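Local coordinates for glycosyl hydrolases family 2, sugar binding domain protein (PDB 6D1P) that is a gut-bacterial beta-glucuronidase of glycoside hydrolase family 2, probably hydrolysing O-glycosidic bonds to release glucuronic acid from its conjugates, at residues Gln709-Leu720 with Glu736-Asp747. Numbering follows the deposited sequence.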
ATOM      1  N   GLN A 709      44.759  -4.747  14.486  1.00 36.04           N
ATOM      2  CA  GLN A 709      45.047  -5.425  13.233  1.00 35.52           C
ATOM      3  C   GLN A 709      46.104  -4.639  12.478  1.00 36.47           C
ATOM      4  O   GLN A 709      45.906  -3.462  12.162  1.00 36.82           O
ATOM      5  CB  GLN A 709      43.777  -5.587  12.399  1.00 36.60           C
ATOM      6  CG  GLN A 709      44.005  -5.871  10.919  1.00 35.07           C
ATOM      7  CD  GLN A 709      42.691  -6.007  10.154  1.00 43.33           C
ATOM      8  OE1 GLN A 709      41.715  -6.576  10.666  1.00 41.26           O
ATOM      9  NE2 GLN A 709      42.652  -5.471   8.932  1.00 37.24           N
ATOM     10  N   THR A 710      47.222  -5.295  12.192  1.00 39.48           N
ATOM     11  CA  THR A 710      48.333  -4.655  11.515  1.00 38.71           C
ATOM     12  C   THR A 710      48.404  -5.013  10.049  1.00 37.49           C
ATOM     13  O   THR A 710      49.071  -4.310   9.291  1.00 42.70           O
ATOM     14  CB  THR A 710      49.654  -5.028  12.194  1.00 41.32           C
ATOM     15  OG1 THR A 710      49.815  -6.452  12.166  1.00 48.80           O
ATOM     16  CG2 THR A 710      49.643  -4.547  13.634  1.00 38.11           C
ATOM     17  N   ARG A 711      47.729  -6.072   9.623  1.00 40.89           N
ATOM     18  CA  ARG A 711      47.662  -6.339   8.197  1.00 41.10           C
ATOM     19  C   ARG A 711      46.727  -5.329   7.537  1.00 43.32           C
ATOM     20  O   ARG A 711      45.712  -4.923   8.112  1.00 38.39           O
ATOM     21  CB  ARG A 711      47.225  -7.781   7.945  1.00 40.77           C
ATOM     22  CG  ARG A 711      48.235  -8.786   8.479  1.00 40.58           C
ATOM     23  CD  ARG A 711      48.255 -10.096   7.700  1.00 53.92           C
ATOM     24  NE  ARG A 711      48.144  -9.894   6.254  1.00 60.09           N
ATOM     25  CZ  ARG A 711      48.228 -10.877   5.359  1.00 56.53           C
ATOM     26  NH1 ARG A 711      48.097 -10.629   4.056  1.00 51.73           N
ATOM     27  NH2 ARG A 711      48.448 -12.118   5.774  1.00 56.42           N
ATOM     28  N   THR A 712      47.124  -4.862   6.360  1.00 40.47           N
ATOM     29  CA  THR A 712      46.317  -3.974   5.546  1.00 43.11           C
ATOM     30  C   THR A 712      45.418  -4.806   4.622  1.00 45.03           C
ATOM     31  O   THR A 712      45.523  -6.033   4.565  1.00 43.81           O
ATOM     32  CB  THR A 712      47.230  -3.049   4.763  1.00 41.76           C
ATOM     33  OG1 THR A 712      48.171  -3.853   4.050  1.00 41.22           O
ATOM     34  CG2 THR A 712      47.998  -2.141   5.726  1.00 39.48           C
ATOM     35  N   TRP A 713      44.512  -4.138   3.901  1.00 38.08           N
ATOM     36  CA  TRP A 713      43.481  -4.857   3.167  1.00 37.21           C
ATOM     37  C   TRP A 713      43.303  -4.296   1.767  1.00 36.74           C
ATOM     38  O   TRP A 713      43.480  -3.099   1.529  1.00 39.96           O
ATOM     39  CB  TRP A 713      42.140  -4.814   3.906  1.00 35.79           C
ATOM     40  CG  TRP A 713      41.653  -3.427   4.151  1.00 39.39           C
ATOM     41  CD1 TRP A 713      40.847  -2.683   3.338  1.00 34.04           C
ATOM     42  CD2 TRP A 713      41.946  -2.606   5.288  1.00 31.78           C
ATOM     43  NE1 TRP A 713      40.619  -1.454   3.897  1.00 34.67           N
ATOM     44  CE2 TRP A 713      41.279  -1.380   5.096  1.00 33.10           C
ATOM     45  CE3 TRP A 713      42.707  -2.790   6.447  1.00 34.81           C
ATOM     46  CZ2 TRP A 713      41.354  -0.334   6.018  1.00 33.48           C
ATOM     47  CZ3 TRP A 713      42.782  -1.748   7.372  1.00 34.54           C
ATOM     48  CH2 TRP A 713      42.106  -0.538   7.151  1.00 36.20           C
ATOM     49  N   GLY A 714      42.952  -5.183   0.839  1.00 36.37           N
ATOM     50  CA  GLY A 714      42.538  -4.802  -0.496  1.00 37.12           C
ATOM     51  C   GLY A 714      41.044  -4.552  -0.562  1.00 41.87           C
ATOM     52  O   GLY A 714      40.368  -4.385   0.458  1.00 43.52           O
ATOM     53  N   LYS A 715      40.519  -4.528  -1.793  1.00 45.47           N
ATOM     54  CA  LYS A 715      39.099  -4.246  -1.949  1.00 47.00           C
ATOM     55  C   LYS A 715      38.259  -5.445  -1.510  1.00 43.03           C
ATOM     56  O   LYS A 715      38.725  -6.584  -1.558  1.00 45.74           O
ATOM     57  CB  LYS A 715      38.767  -3.888  -3.394  1.00 40.94           C
ATOM     58  CG  LYS A 715      38.925  -2.387  -3.720  1.00 57.07           C
ATOM     59  CD  LYS A 715      38.525  -1.455  -2.542  1.00 56.37           C
ATOM     60  CE  LYS A 715      37.681  -0.246  -2.992  1.00 56.80           C
ATOM     61  NZ  LYS A 715      36.268  -0.625  -3.339  1.00 55.90           N
ATOM     62  N   PRO A 716      37.032  -5.208  -1.046  1.00 46.58           N
ATOM     63  CA  PRO A 716      36.177  -6.322  -0.623  1.00 40.36           C
ATOM     64  C   PRO A 716      36.021  -7.371  -1.711  1.00 40.29           C
ATOM     65  O   PRO A 716      35.950  -7.064  -2.903  1.00 32.91           O
ATOM     66  CB  PRO A 716      34.852  -5.634  -0.291  1.00 36.88           C
ATOM     67  CG  PRO A 716      35.286  -4.299   0.250  1.00 36.63           C
ATOM     68  CD  PRO A 716      36.472  -3.907  -0.627  1.00 42.93           C
ATOM     69  N   SER A 717      35.977  -8.628  -1.274  1.00 38.78           N
ATOM     70  CA  SER A 717      36.018  -9.768  -2.177  1.00 38.35           C
ATOM     71  C   SER A 717      35.136 -10.934  -1.736  1.00 38.93           C
ATOM     72  O   SER A 717      34.702 -11.706  -2.595  1.00 37.07           O
ATOM     73  CB  SER A 717      37.477 -10.235  -2.326  1.00 37.79           C
ATOM     74  OG  SER A 717      37.608 -11.570  -2.773  1.00 40.44           O
ATOM     75  N   ARG A 718      34.834 -11.086  -0.451  1.00 32.11           N
ATOM     76  CA  ARG A 718      33.958 -12.147   0.014  1.00 36.24           C
ATOM     77  C   ARG A 718      33.150 -11.625   1.187  1.00 38.67           C
ATOM     78  O   ARG A 718      33.564 -10.700   1.891  1.00 34.64           O
ATOM     79  CB  ARG A 718      34.720 -13.407   0.470  1.00 39.58           C
ATOM     80  CG  ARG A 718      35.214 -14.313  -0.628  1.00 40.66           C
ATOM     81  CD  ARG A 718      34.841 -15.769  -0.335  1.00 47.18           C
ATOM     82  NE  ARG A 718      35.595 -16.363   0.766  1.00 46.11           N
ATOM     83  CZ  ARG A 718      35.110 -17.305   1.575  1.00 47.78           C
ATOM     84  NH1 ARG A 718      33.870 -17.752   1.419  1.00 48.14           N
ATOM     85  NH2 ARG A 718      35.859 -17.796   2.551  1.00 46.66           N
ATOM     86  N   ILE A 719      32.002 -12.253   1.409  1.00 36.77           N
ATOM     87  CA  ILE A 719      31.172 -11.973   2.569  1.00 37.48           C
ATOM     88  C   ILE A 719      31.167 -13.213   3.438  1.00 34.71           C
ATOM     89  O   ILE A 719      30.882 -14.310   2.953  1.00 37.91           O
ATOM     90  CB  ILE A 719      29.740 -11.587   2.167  1.00 35.26           C
ATOM     91  CG1 ILE A 719      29.757 -10.503   1.088  1.00 37.36           C
ATOM     92  CG2 ILE A 719      28.966 -11.142   3.386  1.00 30.34           C
ATOM     93  CD1 ILE A 719      28.391 -10.196   0.507  1.00 39.75           C
ATOM     94  N   LEU A 720      31.486 -13.043   4.711  1.00 35.53           N
ATOM     95  CA  LEU A 720      31.423 -14.124   5.677  1.00 33.89           C
ATOM     96  C   LEU A 720      30.283 -13.861   6.642  1.00 34.30           C
ATOM     97  O   LEU A 720      30.105 -12.734   7.114  1.00 33.74           O
ATOM     98  CB  LEU A 720      32.726 -14.253   6.467  1.00 36.24           C
ATOM     99  CG  LEU A 720      34.015 -14.553   5.708  1.00 44.21           C
ATOM    100  CD1 LEU A 720      35.149 -14.771   6.705  1.00 42.24           C
ATOM    101  CD2 LEU A 720      33.850 -15.763   4.807  1.00 40.04           C
ATOM    102  N   GLU A 736      30.621  -9.956   7.235  1.00 29.41           N
ATOM    103  CA  GLU A 736      31.958  -9.391   7.245  1.00 31.94           C
ATOM    104  C   GLU A 736      32.457  -9.309   5.814  1.00 33.95           C
ATOM    105  O   GLU A 736      32.424 -10.307   5.091  1.00 34.23           O
ATOM    106  CB  GLU A 736      32.907 -10.256   8.095  1.00 34.92           C
ATOM    107  CG  GLU A 736      34.228  -9.578   8.460  1.00 34.92           C
ATOM    108  CD  GLU A 736      35.184 -10.517   9.181  1.00 39.46           C
ATOM    109  OE1 GLU A 736      35.427 -11.630   8.669  1.00 40.36           O
ATOM    110  OE2 GLU A 736      35.676 -10.154  10.275  1.00 41.91           O
ATOM    111  N   LEU A 737      32.900  -8.128   5.396  1.00 32.07           N
ATOM    112  CA  LEU A 737      33.558  -7.987   4.106  1.00 31.56           C
ATOM    113  C   LEU A 737      35.048  -8.244   4.306  1.00 35.08           C
ATOM    114  O   LEU A 737      35.671  -7.630   5.182  1.00 38.09           O
ATOM    115  CB  LEU A 737      33.314  -6.591   3.533  1.00 30.93           C
ATOM    116  CG  LEU A 737      31.835  -6.278   3.287  1.00 33.00           C
ATOM    117  CD1 LEU A 737      31.599  -4.835   2.911  1.00 27.39           C
ATOM    118  CD2 LEU A 737      31.288  -7.195   2.195  1.00 28.58           C
ATOM    119  N   ILE A 738      35.614  -9.173   3.529  1.00 33.37           N
ATOM    120  CA  ILE A 738      37.037  -9.491   3.618  1.00 35.90           C
ATOM    121  C   ILE A 738      37.661  -9.375   2.234  1.00 38.33           C
ATOM    122  O   ILE A 738      36.972  -9.421   1.217  1.00 40.38           O
ATOM    123  CB  ILE A 738      37.316 -10.900   4.200  1.00 35.43           C
ATOM    124  CG1 ILE A 738      36.819 -11.967   3.223  1.00 41.79           C
ATOM    125  CG2 ILE A 738      36.691 -11.052   5.576  1.00 32.81           C
ATOM    126  CD1 ILE A 738      37.319 -13.350   3.541  1.00 40.44           C
ATOM    127  N   ASP A 739      38.985  -9.203   2.202  1.00 39.11           N
ATOM    128  CA  ASP A 739      39.711  -9.123   0.941  1.00 37.74           C
ATOM    129  C   ASP A 739      40.065 -10.523   0.444  1.00 37.90           C
ATOM    130  O   ASP A 739      39.755 -11.534   1.073  1.00 37.94           O
ATOM    131  CB  ASP A 739      40.968  -8.234   1.053  1.00 40.04           C
ATOM    132  CG  ASP A 739      42.057  -8.785   2.038  1.00 40.46           C
ATOM    133  OD1 ASP A 739      42.011  -9.954   2.501  1.00 34.86           O
ATOM    134  OD2 ASP A 739      42.961  -7.988   2.420  1.00 47.19           O
ATOM    135  N   GLU A 740      40.793 -10.575  -0.664  1.00 40.16           N
ATOM    136  CA  GLU A 740      41.124 -11.858  -1.265  1.00 45.15           C
ATOM    137  C   GLU A 740      42.182 -12.644  -0.483  1.00 43.28           C
ATOM    138  O   GLU A 740      42.535 -13.752  -0.901  1.00 42.16           O
ATOM    139  CB  GLU A 740      41.601 -11.661  -2.707  1.00 43.63           C
ATOM    140  CG  GLU A 740      42.809 -10.716  -2.829  1.00 49.81           C
ATOM    141  CD  GLU A 740      43.560 -10.836  -4.136  1.00 53.20           C
ATOM    142  OE1 GLU A 740      43.873 -11.985  -4.514  1.00 61.49           O
ATOM    143  OE2 GLU A 740      43.847  -9.794  -4.776  1.00 54.55           O
ATOM    144  N   ASN A 741      42.709 -12.104   0.613  1.00 37.22           N
ATOM    145  CA  ASN A 741      43.608 -12.841   1.489  1.00 38.12           C
ATOM    146  C   ASN A 741      42.976 -13.081   2.852  1.00 38.59           C
ATOM    147  O   ASN A 741      43.644 -13.576   3.766  1.00 37.38           O
ATOM    148  CB  ASN A 741      44.946 -12.103   1.631  1.00 41.46           C
ATOM    149  CG  ASN A 741      45.563 -11.727   0.276  1.00 46.39           C
ATOM    150  OD1 ASN A 741      45.965 -10.578   0.062  1.00 45.45           O
ATOM    151  ND2 ASN A 741      45.623 -12.691  -0.645  1.00 44.29           N
ATOM    152  N   GLY A 742      41.693 -12.749   3.002  1.00 35.81           N
ATOM    153  CA  GLY A 742      40.990 -12.976   4.245  1.00 32.82           C
ATOM    154  C   GLY A 742      41.081 -11.860   5.257  1.00 33.85           C
ATOM    155  O   GLY A 742      40.722 -12.072   6.422  1.00 36.80           O
ATOM    156  N   ILE A 743      41.543 -10.682   4.860  1.00 34.10           N
ATOM    157  CA  ILE A 743      41.685  -9.561   5.782  1.00 35.59           C
ATOM    158  C   ILE A 743      40.400  -8.738   5.766  1.00 36.42           C
ATOM    159  O   ILE A 743      39.904  -8.359   4.694  1.00 34.61           O
ATOM    160  CB  ILE A 743      42.905  -8.697   5.413  1.00 35.97           C
ATOM    161  CG1 ILE A 743      44.151  -9.573   5.245  1.00 39.78           C
ATOM    162  CG2 ILE A 743      43.133  -7.627   6.472  1.00 36.08           C
ATOM    163  CD1 ILE A 743      44.417 -10.489   6.437  1.00 35.67           C
ATOM    164  N   ARG A 744      39.856  -8.469   6.954  1.00 36.81           N
ATOM    165  CA  ARG A 744      38.690  -7.599   7.056  1.00 38.30           C
ATOM    166  C   ARG A 744      38.979  -6.244   6.408  1.00 38.88           C
ATOM    167  O   ARG A 744      40.043  -5.649   6.611  1.00 33.70           O
ATOM    168  CB  ARG A 744      38.280  -7.412   8.528  1.00 33.69           C
ATOM    169  CG  ARG A 744      36.961  -6.609   8.695  1.00 37.22           C
ATOM    170  CD  ARG A 744      36.486  -6.467  10.158  1.00 36.25           C
ATOM    171  NE  ARG A 744      36.021  -7.735  10.711  1.00 37.33           N
ATOM    172  CZ  ARG A 744      35.420  -7.887  11.890  1.00 39.62           C
ATOM    173  NH1 ARG A 744      35.193  -6.841  12.682  1.00 37.84           N
ATOM    174  NH2 ARG A 744      35.032  -9.100  12.269  1.00 35.15           N
ATOM    175  N   CYS A 745      38.030  -5.763   5.608  1.00 36.07           N
ATOM    176  CA  CYS A 745      38.149  -4.450   4.978  1.00 32.16           C
ATOM    177  C   CYS A 745      37.590  -3.420   5.944  1.00 31.96           C
ATOM    178  O   CYS A 745      36.382  -3.188   5.989  1.00 34.90           O
ATOM    179  CB  CYS A 745      37.412  -4.423   3.650  1.00 33.82           C
ATOM    180  SG  CYS A 745      37.797  -5.800   2.595  1.00 38.90           S
ATOM    181  N   LEU A 746      38.467  -2.776   6.703  1.00 34.56           N
ATOM    182  CA  LEU A 746      38.041  -2.002   7.859  1.00 26.40           C
ATOM    183  C   LEU A 746      37.519  -0.618   7.499  1.00 29.26           C
ATOM    184  O   LEU A 746      37.040   0.102   8.384  1.00 28.92           O
ATOM    185  CB  LEU A 746      39.194  -1.899   8.861  1.00 33.14           C
ATOM    186  CG  LEU A 746      39.489  -3.193   9.628  1.00 35.88           C
ATOM    187  CD1 LEU A 746      40.806  -3.109  10.408  1.00 37.25           C
ATOM    188  CD2 LEU A 746      38.337  -3.512  10.575  1.00 31.99           C
ATOM    189  N   ASP A 747      37.586  -0.222   6.230  1.00 28.47           N
ATOM    190  CA  ASP A 747      36.978   1.029   5.799  1.00 31.86           C
ATOM    191  C   ASP A 747      35.922   0.788   4.725  1.00 30.74           C
ATOM    192  O   ASP A 747      35.583   1.712   3.973  1.00 30.59           O
ATOM    193  CB  ASP A 747      38.052   2.005   5.308  1.00 28.78           C
ATOM    194  CG  ASP A 747      38.781   1.489   4.086  1.00 35.13           C
ATOM    195  OD1 ASP A 747      39.522   2.262   3.449  1.00 39.34           O
ATOM    196  OD2 ASP A 747      38.593   0.299   3.754  1.00 34.09           O
TER
HETATM  197  O   HOH W   1      40.908  -9.578   9.455  1.00 39.08           O
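Strands 718-720 and 736-738 pair antiparallel as part of a beta hairpin, their axes 4.8 Å apart at 145°, and a classic beta bulge lies where Ser-717 and Arg-718 both face Ile-738. Ile-738 O takes two backbone donors there, Ser-717 N at 2.8 Å and Arg-718 N at 3.2 Å. Ile-719 and Leu-737 lie side by side on one sheet face; on the other, Leu-720 CD1 meets Ile-738 CD1.

Ahead of the bulge, the link 710-717, which leads from strand 698-709 to the hairpin, folds over the turn 739-742 and the residues after it. Trp-713 is central to this packing. Its CG sits between backbone N and carbonyl carbon (chi1 58°), which lays one indole face on Cys-745 and Leu-746: Cys-745 CA lies over the five-membered ring and Leu-746 CB over the six-membered one, both as CH-pi contacts. At the ring edge NE1 donates to Asp-747 OD2 at 2.7 Å, reaching that oxygen from above the carboxylate plane. The Trp-634 ring meets the indole edge-to-face, which places the contact beside the sheet holding strands 632-634 and 698-709. A leucine here would probably leave Asp-747 OD2 without its N-H donor and open a gap over Cys-745 CA and Leu-746 CB. Pro-716 CG packs on Cys-745 SG at 3.7 Å, and Ile-743 CD1 lies over one face of the Arg-711 guanidinium.

Asp-739 ties link to turn. Its OD1 accepts from Asn-741 N, an Asx turn, and from Ile-743 N on the opposite face of the carboxylate, while OD2 offers its anti lone pair to Gly-714 N at 3.2 Å.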